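Local coordinates for protein D-glucosaminate-6-phosphate ammonia lyase (Salmonella typhimurium, PDB 7LCE) that is a pyridoxal phosphate-dependent protein of the aminotransferase-like superfamily, with an alpha/beta fold that carries its cofactor covalently attached, at residues Thr70-Ala73 against Ser74-Ile77; Val114-Gly117 against Ala118-Ser122; Ser147-Asn150 against Glu151-Ala155; Leu157-Ser161 against His162-Gln166; Lys333-Leu336 against His337-Val340. All coordinates share one frame; numbering follows the deposited sequence.

Contact 1: Thr70-Ala73 against Ser74-Ile77; sequences TSCA and SAGI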
loop_
_atom_site.group_PDB
_atom_site.type_symbol
_atom_site.label_atom_id
_atom_site.label_comp_id
_atom_site.label_asym_id
_atom_site.label_seq_id
_atom_site.Cartn_x
_atom_site.Cartn_y
_atom_site.Cartn_z
ATOM N N THR A 70 1.302 17.081 38.784
ATOM C CA THR A 70 1.841 17.471 37.490
ATOM C C THR A 70 2.148 18.966 37.495
ATOM O O THR A 70 1.865 19.681 38.460
ATOM C CB THR A 70 0.860 17.124 36.366
ATOM O OG1 THR A 70 -0.358 17.855 36.560
ATOM C CG2 THR A 70 0.553 15.636 36.359
ATOM N N SER A 71 2.737 19.441 36.393
ATOM C CA SER A 71 3.072 20.859 36.292
ATOM C C SER A 71 1.837 21.713 36.046
ATOM O O SER A 71 1.787 22.872 36.473
ATOM C CB SER A 71 4.095 21.084 35.179
ATOM O OG SER A 71 3.548 20.745 33.917
ATOM N N CYS A 72 0.839 21.167 35.357
ATOM C CA CYS A 72 -0.371 21.910 35.034
ATOM C C CYS A 72 -1.452 20.916 34.630
ATOM O O CYS A 72 -1.197 19.720 34.475
ATOM C CB CYS A 72 -0.108 22.930 33.924
ATOM S SG CYS A 72 0.641 22.206 32.451
ATOM N N ALA A 73 -2.670 21.433 34.456
ATOM C CA ALA A 73 -3.774 20.569 34.055
ATOM C C ALA A 73 -3.582 20.039 32.642
ATOM O O ALA A 73 -3.979 18.906 32.349
ATOM C CB ALA A 73 -5.102 21.313 34.172
ATOM N N SER A 74 -2.987 20.841 31.753
ATOM C CA SER A 74 -2.706 20.358 30.404
ATOM C C SER A 74 -1.764 19.163 30.441
ATOM O O SER A 74 -1.933 18.206 29.678
ATOM C CB SER A 74 -2.111 21.480 29.551
ATOM O OG SER A 74 -3.048 22.522 29.341
ATOM N N ALA A 75 -0.766 19.202 31.325
ATOM C CA ALA A 75 0.113 18.050 31.492
ATOM C C ALA A 75 -0.632 16.861 32.079
ATOM O O ALA A 75 -0.345 15.713 31.722
ATOM C CB ALA A 75 1.304 18.417 32.378
ATOM N N GLY A 76 -1.593 17.114 32.972
ATOM C CA GLY A 76 -2.389 16.025 33.515
ATOM C C GLY A 76 -3.207 15.320 32.451
ATOM O O GLY A 76 -3.377 14.101 32.491
ATOM N N ILE A 77 -3.717 16.078 31.479
ATOM C CA ILE A 77 -4.461 15.470 30.380
ATOM C C ILE A 77 -3.538 14.612 29.526
ATOM O O ILE A 77 -3.871 13.474 29.174
ATOM C CB ILE A 77 -5.165 16.553 29.544
ATOM C CG1 ILE A 77 -6.212 17.281 30.392
ATOM C CG2 ILE A 77 -5.793 15.947 28.297
ATOM C CD1 ILE A 77 -6.918 18.400 29.664
#
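Cys72 meets Ala75 through sulfur: SG accepts the N-H of Ala75 at 3.5 Å and lies 3.8 Å from Ala75 CB. Chi1 of 54° puts SG between the N and C of its own residue, swung over the start of helix 73-86, where it caps one amide of the first turn from the N-cap position. The Cys72 carbonyl oxygen takes the next amide, Gly76 N, at 3.0 Å, and also accepts Thr70 OG1 at 2.9 Å, the hydroxyl arriving from above the carbonyl plane. One residue further on, Ile77 N bonds to Ala73 O at 3.0 Å. Ser71 OG leans against the Ala75 methyl, 3.6 Å from CB. All eight residues are buried where strand 66-70 of the central sheet runs into helix 73-86; Ile77 packs on helix 120-126, and Ala243 and Arg242 of a second subunit pack on this turn. Farther out lies the phosphate of the cofactor-modified Lys213: Ala73 N donates to one of its oxygens, while Ser74 OG bonds to another and to Tyr116 OH. An anionic group is thus held at the amino end of a helix, as in fold type I enzymes, where the helix dipole would be expected to favour its negative charge.

Contact 2: Val114-Gly117 against Ala118-Ser122; sequences VDYG and APVTS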
loop_
_atom_site.group_PDB
_atom_site.type_symbol
_atom_site.label_atom_id
_atom_site.label_comp_id
_atom_site.label_asym_id
_atom_site.label_seq_id
_atom_site.Cartn_x
_atom_site.Cartn_y
_atom_site.Cartn_z
ATOM N N VAL A 114 -12.734 21.880 23.144
ATOM C CA VAL A 114 -12.706 23.304 23.440
ATOM C C VAL A 114 -11.278 23.829 23.387
ATOM O O VAL A 114 -10.301 23.083 23.501
ATOM C CB VAL A 114 -13.338 23.609 24.810
ATOM C CG1 VAL A 114 -14.820 23.273 24.791
ATOM C CG2 VAL A 114 -12.620 22.828 25.902
ATOM N N ASP A 115 -11.176 25.144 23.208
ATOM C CA ASP A 115 -9.913 25.870 23.187
ATOM C C ASP A 115 -9.859 26.747 24.432
ATOM O O ASP A 115 -10.685 27.653 24.593
ATOM C CB ASP A 115 -9.796 26.717 21.918
ATOM C CG ASP A 115 -8.385 27.240 21.678
ATOM O OD1 ASP A 115 -7.770 27.776 22.623
ATOM O OD2 ASP A 115 -7.899 27.136 20.531
ATOM N N TYR A 116 -8.890 26.477 25.310
ATOM C CA TYR A 116 -8.698 27.245 26.535
ATOM C C TYR A 116 -7.449 28.120 26.467
ATOM O O TYR A 116 -6.803 28.374 27.487
ATOM C CB TYR A 116 -8.623 26.309 27.741
ATOM C CG TYR A 116 -7.626 25.184 27.579
ATOM C CD1 TYR A 116 -6.275 25.388 27.835
ATOM C CD2 TYR A 116 -8.032 23.918 27.176
ATOM C CE1 TYR A 116 -5.356 24.369 27.690
ATOM C CE2 TYR A 116 -7.117 22.888 27.030
ATOM C CZ TYR A 116 -5.780 23.122 27.290
ATOM O OH TYR A 116 -4.857 22.112 27.149
ATOM N N GLY A 117 -7.106 28.595 25.271
ATOM C CA GLY A 117 -5.836 29.252 25.032
ATOM C C GLY A 117 -4.971 28.372 24.156
ATOM O O GLY A 117 -4.234 28.850 23.287
ATOM N N ALA A 118 -5.064 27.068 24.395
ATOM C CA ALA A 118 -4.525 26.023 23.542
ATOM C C ALA A 118 -5.580 24.936 23.435
ATOM O O ALA A 118 -6.324 24.693 24.395
ATOM C CB ALA A 118 -3.215 25.437 24.093
ATOM N N PRO A 119 -5.687 24.273 22.285
ATOM C CA PRO A 119 -6.711 23.236 22.132
ATOM C C PRO A 119 -6.442 22.045 23.038
ATOM O O PRO A 119 -5.300 21.605 23.197
ATOM C CB PRO A 119 -6.604 22.846 20.652
ATOM C CG PRO A 119 -5.924 24.011 19.999
ATOM C CD PRO A 119 -4.957 24.512 21.028
ATOM N N VAL A 120 -7.515 21.524 23.639
ATOM C CA VAL A 120 -7.414 20.316 24.450
ATOM C C VAL A 120 -6.923 19.143 23.613
ATOM O O VAL A 120 -6.405 18.162 24.159
ATOM C CB VAL A 120 -8.772 20.008 25.115
ATOM C CG1 VAL A 120 -9.825 19.705 24.058
ATOM C CG2 VAL A 120 -8.649 18.871 26.123
ATOM N N THR A 121 -7.066 19.227 22.286
ATOM C CA THR A 121 -6.549 18.184 21.408
ATOM C C THR A 121 -5.032 18.089 21.485
ATOM O O THR A 121 -4.472 16.993 21.364
ATOM C CB THR A 121 -6.976 18.447 19.964
ATOM O OG1 THR A 121 -6.159 19.486 19.408
ATOM C CG2 THR A 121 -8.426 18.887 19.912
ATOM N N SER A 122 -4.349 19.222 21.677
ATOM C CA SER A 122 -2.891 19.205 21.738
ATOM C C SER A 122 -2.400 18.387 22.925
ATOM O O SER A 122 -1.467 17.587 22.794
ATOM C CB SER A 122 -2.347 20.630 21.805
ATOM O OG SER A 122 -2.492 21.285 20.559
#
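The carbonyl oxygen of Ala118 sits over the centre of the Tyr116 ring, 3.1 Å above the ring plane, and the same oxygen accepts Tyr116's own backbone N-H at 3.3 Å. That donor approaches from well above the carbonyl plane. Chi1 of 51° folds the ring back over its own backbone, which is what brings the aromatic face onto the residue two positions later. Beyond the oxygen, the ring carbon CE2 rests 3.8 Å from Val120 CB, and CE1 reaches the Ala118 methyl at 4.3 Å. A second backbone bond, Val120 N to Val114 O at 3.2 Å, is almost straight; the two bonds flank a single antiparallel-like bridge between Asp115 and Pro119. The chain thereby turns back on itself before helix 120-126, in the connection from strand 105-109 of the central sheet. An Asx turn shapes the bend: Asp115 OD1 takes the Gly117 N-H at 2.9 Å, and Gly117 has a positive phi that suits glycine. Asn138 of a third subunit bonds to Asp115 N, and Gln238 of a second subunit packs on Ala118 and Pro119. The other carboxylate oxygen, Asp115 OD2, runs alongside the proline ring, 3.7 Å from Pro119 CG.

Contact 3: Ser147-Asn150 against Glu151-Ala155; sequences SAIN and EKTAA
Asn150 and Thr153 close a type I beta turn, with Thr153 N donating to Asn150 O at 3.0 Å from well above the carbonyl plane. The backbone leaves helix 142-147 through Ala148 and Ile149, reverses over Glu151 and Lys152, and enters strand 153-159 at Thr153. Two side chains then add bonds of their own to the turn. Asn150 OD1 accepts Lys152 N at 2.9 Å, making an Asx turn that nests in the beta turn; chi1 of 58° brings the amide over the following peptide groups. In the reverse sense, Thr153 OG1 accepts Asn150 N at 3.0 Å, with an N-H...O angle of 165°. Thr153's hydroxyl reaches back to that amide because OG1 stands anti to its own carbonyl carbon, while its methyl CG2 takes the other direction and meets Ile149 CD1 at 3.9 Å, the two side chains crossing at about a right angle. Asn150 ND2 has a weak bond to Glu105 OE1, and Thr153 packs on Glu105 and Val107, which tie the turn to strand 105-109. The turn links the helix of a beta-alpha-beta crossover (strand 130-134, helix 142-147, strand 153-159) to its second strand, and the crossover passes strand 105-109, which lies between the two in the sheet.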
loop_
_atom_site.group_PDB
_atom_site.type_symbol
_atom_site.label_atom_id
_atom_site.label_comp_id
_atom_site.label_asym_id
_atom_site.label_seq_id
_atom_site.Cartn_x
_atom_site.Cartn_y
_atom_site.Cartn_z
ATOM N N SER A 147 -21.445 3.875 19.963
ATOM C CA SER A 147 -20.941 3.440 18.663
ATOM C C SER A 147 -19.477 3.803 18.470
ATOM O O SER A 147 -18.773 3.131 17.707
ATOM C CB SER A 147 -21.784 4.041 17.540
ATOM O OG SER A 147 -23.139 3.646 17.662
ATOM N N ALA A 148 -18.995 4.845 19.154
ATOM C CA ALA A 148 -17.606 5.262 18.997
ATOM C C ALA A 148 -16.628 4.302 19.662
ATOM O O ALA A 148 -15.434 4.339 19.346
ATOM C CB ALA A 148 -17.410 6.671 19.561
ATOM N N ILE A 149 -17.101 3.456 20.568
ATOM C CA ILE A 149 -16.234 2.515 21.264
ATOM C C ILE A 149 -15.940 1.333 20.349
ATOM O O ILE A 149 -16.859 0.712 19.802
ATOM C CB ILE A 149 -16.884 2.045 22.575
ATOM C CG1 ILE A 149 -17.287 3.244 23.433
ATOM C CG2 ILE A 149 -15.942 1.128 23.337
ATOM C CD1 ILE A 149 -16.117 4.101 23.856
ATOM N N ASN A 150 -14.659 1.016 20.189
ATOM C CA ASN A 150 -14.239 -0.175 19.461
ATOM C C ASN A 150 -12.916 -0.647 20.056
ATOM O O ASN A 150 -12.443 -0.109 21.062
ATOM C CB ASN A 150 -14.152 0.103 17.954
ATOM C CG ASN A 150 -13.195 1.224 17.620
ATOM O OD1 ASN A 150 -11.981 1.033 17.605
ATOM N ND2 ASN A 150 -13.738 2.403 17.342
ATOM N N GLU A 151 -12.316 -1.665 19.434
ATOM C CA GLU A 151 -11.112 -2.273 19.991
ATOM C C GLU A 151 -9.911 -1.335 19.968
ATOM O O GLU A 151 -8.920 -1.606 20.655
ATOM C CB GLU A 151 -10.773 -3.564 19.242
ATOM C CG GLU A 151 -10.329 -3.358 17.800
ATOM C CD GLU A 151 -11.490 -3.152 16.845
ATOM O OE1 GLU A 151 -12.655 -3.230 17.292
ATOM O OE2 GLU A 151 -11.235 -2.909 15.646
ATOM N N LYS A 152 -9.972 -0.250 19.198
ATOM C CA LYS A 152 -8.907 0.744 19.181
ATOM C C LYS A 152 -9.103 1.842 20.219
ATOM O O LYS A 152 -8.195 2.657 20.415
ATOM C CB LYS A 152 -8.795 1.374 17.787
ATOM C CG LYS A 152 -8.064 0.509 16.773
ATOM C CD LYS A 152 -6.618 0.265 17.179
ATOM C CE LYS A 152 -5.790 -0.230 15.999
ATOM N NZ LYS A 152 -4.382 -0.544 16.376
ATOM N N THR A 153 -10.260 1.889 20.875
ATOM C CA THR A 153 -10.528 2.927 21.861
ATOM C C THR A 153 -9.670 2.715 23.100
ATOM O O THR A 153 -9.557 1.592 23.604
ATOM C CB THR A 153 -12.010 2.932 22.240
ATOM O OG1 THR A 153 -12.804 3.153 21.069
ATOM C CG2 THR A 153 -12.293 4.037 23.243
ATOM N N ALA A 154 -9.059 3.793 23.590
ATOM C CA ALA A 154 -8.188 3.722 24.757
ATOM C C ALA A 154 -8.773 4.364 26.002
ATOM O O ALA A 154 -8.449 3.926 27.109
ATOM C CB ALA A 154 -6.840 4.387 24.455
ATOM N N ALA A 155 -9.627 5.375 25.857
ATOM C CA ALA A 155 -10.213 6.052 27.007
ATOM C C ALA A 155 -11.379 6.912 26.541
ATOM O O ALA A 155 -11.509 7.225 25.352
ATOM C CB ALA A 155 -9.179 6.915 27.740
#

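Contact 4: Leu157-Ser161 against His162-Gln166; sequences LYVKS and HHCVQ
Ser161 O is approached by two donors: Cys164 N at 3.3 Å, arriving from far above the carbonyl plane, and Gln166 NE2 at 3.4 Å in a weak bond. Both come from the loop that leaves strand 153-159 at its carboxyl end, on the way to helix 172-181; the strand belongs to the central mixed, mostly parallel sheet of the fold type I (aminotransferase-like) fold. The bond from Cys164 spans three residues and bends the chain sharply through His162 and His163. Gln166 gets its amide back to the bend because its chain bends about the CB-CG bond, chi2 -63°. The hydroxyl of Ser161 joins in with a weak ST turn, OG accepting His163 N at 3.3 Å along a nearly straight N-H; chi1 of -168° sets OG beside the serine's carbonyl carbon, near the following amides. It also lies obliquely near the His163 ring, 3.4 Å from CD2. His162 NE2 stands over one face of that ring, displaced toward its rim. Val159 packs on Met108 and Asp189, Cys164 on His112 and Val114, and His163 meets Asn138 of a third subunit. On the strand side of the bend, the side chain of Cys164 turns back toward the end of the strand, where SG lies 3.5 Å from Val159 CG1.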
loop_
_atom_site.group_PDB
_atom_site.type_symbol
_atom_site.label_atom_id
_atom_site.label_comp_id
_atom_site.label_asym_id
_atom_site.label_seq_id
_atom_site.Cartn_x
_atom_site.Cartn_y
_atom_site.Cartn_z
ATOM N N LEU A 157 -13.207 10.707 27.455
ATOM C CA LEU A 157 -12.840 11.994 28.032
ATOM C C LEU A 157 -14.083 12.852 28.217
ATOM O O LEU A 157 -14.822 13.101 27.256
ATOM C CB LEU A 157 -11.819 12.720 27.158
ATOM C CG LEU A 157 -11.320 14.040 27.750
ATOM C CD1 LEU A 157 -10.396 13.773 28.914
ATOM C CD2 LEU A 157 -10.622 14.886 26.701
ATOM N N TYR A 158 -14.305 13.305 29.446
ATOM C CA TYR A 158 -15.357 14.255 29.772
ATOM C C TYR A 158 -14.712 15.554 30.235
ATOM O O TYR A 158 -13.846 15.538 31.114
ATOM C CB TYR A 158 -16.281 13.700 30.859
ATOM C CG TYR A 158 -17.517 14.534 31.111
ATOM C CD1 TYR A 158 -17.474 15.644 31.946
ATOM C CD2 TYR A 158 -18.733 14.202 30.528
ATOM C CE1 TYR A 158 -18.603 16.409 32.184
ATOM C CE2 TYR A 158 -19.869 14.961 30.761
ATOM C CZ TYR A 158 -19.798 16.063 31.591
ATOM O OH TYR A 158 -20.920 16.825 31.830
ATOM N N VAL A 159 -15.129 16.670 29.645
ATOM C CA VAL A 159 -14.561 17.979 29.949
ATOM C C VAL A 159 -15.626 18.806 30.653
ATOM O O VAL A 159 -16.699 19.059 30.091
ATOM C CB VAL A 159 -14.064 18.690 28.680
ATOM C CG1 VAL A 159 -13.339 19.978 29.044
ATOM C CG2 VAL A 159 -13.162 17.775 27.867
ATOM N N LYS A 160 -15.333 19.230 31.882
ATOM C CA LYS A 160 -16.204 20.126 32.636
ATOM C C LYS A 160 -15.631 21.535 32.547
ATOM O O LYS A 160 -14.558 21.811 33.094
ATOM C CB LYS A 160 -16.326 19.686 34.090
ATOM C CG LYS A 160 -17.040 20.694 34.976
ATOM C CD LYS A 160 -18.495 20.868 34.577
ATOM C CE LYS A 160 -19.188 21.886 35.470
ATOM N NZ LYS A 160 -20.621 22.066 35.106
ATOM N N SER A 161 -16.349 22.422 31.867
ATOM C CA SER A 161 -15.891 23.793 31.693
ATOM C C SER A 161 -17.033 24.613 31.118
ATOM O O SER A 161 -17.939 24.081 30.470
ATOM C CB SER A 161 -14.664 23.868 30.776
ATOM O OG SER A 161 -14.063 25.151 30.821
ATOM N N HIS A 162 -16.981 25.922 31.370
ATOM C CA HIS A 162 -17.881 26.830 30.675
ATOM C C HIS A 162 -17.526 26.949 29.197
ATOM O O HIS A 162 -18.355 27.411 28.407
ATOM C CB HIS A 162 -17.872 28.204 31.349
ATOM C CG HIS A 162 -16.577 28.940 31.206
ATOM N ND1 HIS A 162 -15.463 28.640 31.960
ATOM C CD2 HIS A 162 -16.220 29.971 30.403
ATOM C CE1 HIS A 162 -14.474 29.449 31.623
ATOM N NE2 HIS A 162 -14.908 30.266 30.681
ATOM N N HIS A 163 -16.307 26.544 28.813
ATOM C CA HIS A 163 -15.950 26.495 27.398
ATOM C C HIS A 163 -16.801 25.486 26.639
ATOM O O HIS A 163 -17.090 25.682 25.453
ATOM C CB HIS A 163 -14.472 26.130 27.228
ATOM C CG HIS A 163 -13.516 27.187 27.690
ATOM N ND1 HIS A 163 -13.539 28.477 27.207
ATOM C CD2 HIS A 163 -12.488 27.133 28.570
ATOM C CE1 HIS A 163 -12.578 29.177 27.783
ATOM N NE2 HIS A 163 -11.925 28.385 28.613
ATOM N N CYS A 164 -17.203 24.400 27.297
ATOM C CA CYS A 164 -17.947 23.342 26.633
ATOM C C CYS A 164 -19.382 23.770 26.347
ATOM O O CYS A 164 -19.938 24.667 26.989
ATOM C CB CYS A 164 -17.951 22.073 27.483
ATOM S SG CYS A 164 -16.313 21.450 27.887
ATOM N N VAL A 165 -19.983 23.106 25.361
ATOM C CA VAL A 165 -21.397 23.301 25.079
ATOM C C VAL A 165 -22.206 22.798 26.267
ATOM O O VAL A 165 -22.016 21.668 26.736
ATOM C CB VAL A 165 -21.793 22.584 23.779
ATOM C CG1 VAL A 165 -23.256 22.838 23.457
ATOM C CG2 VAL A 165 -20.906 23.045 22.631
ATOM N N GLN A 166 -23.102 23.646 26.772
ATOM C CA GLN A 166 -23.837 23.316 27.992
ATOM C C GLN A 166 -24.987 22.355 27.705
ATOM O O GLN A 166 -24.960 21.191 28.118
ATOM C CB GLN A 166 -24.338 24.601 28.659
ATOM C CG GLN A 166 -23.229 25.584 29.017
ATOM C CD GLN A 166 -22.256 25.024 30.041
ATOM O OE1 GLN A 166 -22.621 24.190 30.872
ATOM N NE2 GLN A 166 -21.011 25.481 29.985
#

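Contact 5: Lys333-Leu336 against His337-Val340; sequences KYQL and HQGV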
loop_
_atom_site.group_PDB
_atom_site.type_symbol
_atom_site.label_atom_id
_atom_site.label_comp_id
_atom_site.label_asym_id
_atom_site.label_seq_id
_atom_site.Cartn_x
_atom_site.Cartn_y
_atom_site.Cartn_z
ATOM N N LYS A 333 -14.825 42.649 31.583
ATOM C CA LYS A 333 -15.332 43.333 30.401
ATOM C C LYS A 333 -16.387 42.509 29.670
ATOM O O LYS A 333 -16.566 42.656 28.459
ATOM C CB LYS A 333 -14.183 43.698 29.464
ATOM C CG LYS A 333 -13.148 42.606 29.282
ATOM C CD LYS A 333 -11.969 43.118 28.473
ATOM C CE LYS A 333 -12.413 43.551 27.083
ATOM N NZ LYS A 333 -11.298 44.134 26.287
ATOM N N TYR A 334 -17.088 41.634 30.393
ATOM C CA TYR A 334 -18.064 40.752 29.759
ATOM C C TYR A 334 -19.217 41.551 29.161
ATOM O O TYR A 334 -19.481 41.479 27.954
ATOM C CB TYR A 334 -18.574 39.726 30.775
ATOM C CG TYR A 334 -17.566 38.645 31.110
ATOM C CD1 TYR A 334 -16.432 38.932 31.861
ATOM C CD2 TYR A 334 -17.749 37.338 30.675
ATOM C CE1 TYR A 334 -15.507 37.949 32.170
ATOM C CE2 TYR A 334 -16.830 36.347 30.979
ATOM C CZ TYR A 334 -15.713 36.658 31.727
ATOM O OH TYR A 334 -14.797 35.677 32.031
ATOM N N GLN A 335 -19.916 42.321 29.988
ATOM C CA GLN A 335 -21.028 43.149 29.523
ATOM C C GLN A 335 -20.580 44.559 29.169
ATOM O O GLN A 335 -21.312 45.528 29.386
ATOM C CB GLN A 335 -22.142 43.178 30.566
ATOM C CG GLN A 335 -22.779 41.825 30.867
ATOM C CD GLN A 335 -21.968 40.989 31.838
ATOM O OE1 GLN A 335 -21.018 41.475 32.452
ATOM N NE2 GLN A 335 -22.340 39.721 31.980
ATOM N N LEU A 336 -19.370 44.698 28.617
ATOM C CA LEU A 336 -18.855 46.015 28.256
ATOM C C LEU A 336 -19.687 46.662 27.155
ATOM O O LEU A 336 -19.783 47.894 27.092
ATOM C CB LEU A 336 -17.392 45.898 27.823
ATOM C CG LEU A 336 -16.476 47.098 28.066
ATOM C CD1 LEU A 336 -16.437 47.457 29.538
ATOM C CD2 LEU A 336 -15.077 46.801 27.554
ATOM N N HIS A 337 -20.294 45.853 26.283
ATOM C CA HIS A 337 -21.158 46.402 25.242
ATOM C C HIS A 337 -22.409 47.042 25.829
ATOM O O HIS A 337 -22.946 47.993 25.250
ATOM C CB HIS A 337 -21.542 45.310 24.242
ATOM C CG HIS A 337 -22.295 44.167 24.849
ATOM N ND1 HIS A 337 -21.688 43.197 25.620
ATOM C CD2 HIS A 337 -23.608 43.836 24.798
ATOM C CE1 HIS A 337 -22.593 42.320 26.016
ATOM N NE2 HIS A 337 -23.767 42.686 25.531
ATOM N N GLN A 338 -22.888 46.538 26.965
ATOM C CA GLN A 338 -24.047 47.109 27.638
ATOM C C GLN A 338 -23.717 48.367 28.432
ATOM O O GLN A 338 -24.606 48.913 29.093
ATOM C CB GLN A 338 -24.675 46.066 28.567
ATOM C CG GLN A 338 -25.085 44.781 27.867
ATOM C CD GLN A 338 -25.519 43.702 28.839
ATOM O OE1 GLN A 338 -25.774 43.975 30.013
ATOM N NE2 GLN A 338 -25.603 42.468 28.356
ATOM N N GLY A 339 -22.470 48.833 28.389
ATOM C CA GLY A 339 -22.083 50.026 29.112
ATOM C C GLY A 339 -21.710 49.811 30.558
ATOM O O GLY A 339 -21.723 50.770 31.337
ATOM N N VAL A 340 -21.382 48.582 30.949
ATOM C CA VAL A 340 -21.043 48.249 32.327
ATOM C C VAL A 340 -19.766 47.420 32.332
ATOM O O VAL A 340 -19.562 46.567 31.462
ATOM C CB VAL A 340 -22.187 47.497 33.046
ATOM C CG1 VAL A 340 -23.411 48.392 33.185
ATOM C CG2 VAL A 340 -22.546 46.222 32.310
#
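Gln335 lies beside Gln338, the two chains pointing the same way and their amide planes 63° apart; Gln335 CG is 3.8 Å from Gln338 NE2, so the first chain's methylenes run against the second chain's amide. On another side, Gln335 CB touches Val340 CG2 at 3.5 Å. The His337 ring is covered on one face by the aliphatic CG of Gln338, displaced toward the rim, and presents its edge to Tyr334 O, which lies in the ring plane 3.6 Å from ND1. Chi1 of 61° sets this ring back over the preceding turn. Leu336 takes a different course and packs on Ala315, Gln316 and Glu319 of helix 315-324, joining the loop to that helix. The backbone runs through consecutive turns, the first a type I beta turn from Lys333 to Leu336. Gln335 O receives two weak bonds, from Gln338 N at 3.1 Å and from Val340 N at 3.4 Å, and Leu336 O accepts Gly339 N at 3.1 Å. Gly339 has a positive phi of 85°, a region glycine enters readily, and here the chain changes direction. The nesting of Gly339 to Leu336 inside Val340 to Gln335, with glycine at the reversal, is the bond pattern of a Schellman motif, with its outer bond weak, and it leads straight into strand 340-343 at the border of a three-stranded antiparallel sheet.

Overall arrangement
Contacts 1, 2 and 4 cluster in the cofactor-bearing part of the chain. Contact 1 contributes to the phosphate end of the cofactor site, and contact 2 adjoins it, with centres 13 Å apart: Ile77 packs on Val120, its CD1 4.0 Å from Val120 CG2. Contact 2 in turn touches contact 4, where Val114 CG1 lies 3.6 Å from Cys164 CA. Contact 3 occupies the opposite end of strand 153-159 from contact 4, their centres 21 Å apart. Contact 5 lies apart, its centre 33 Å from that of contact 1, although its nearest atoms come within about 6 Å of contact 4.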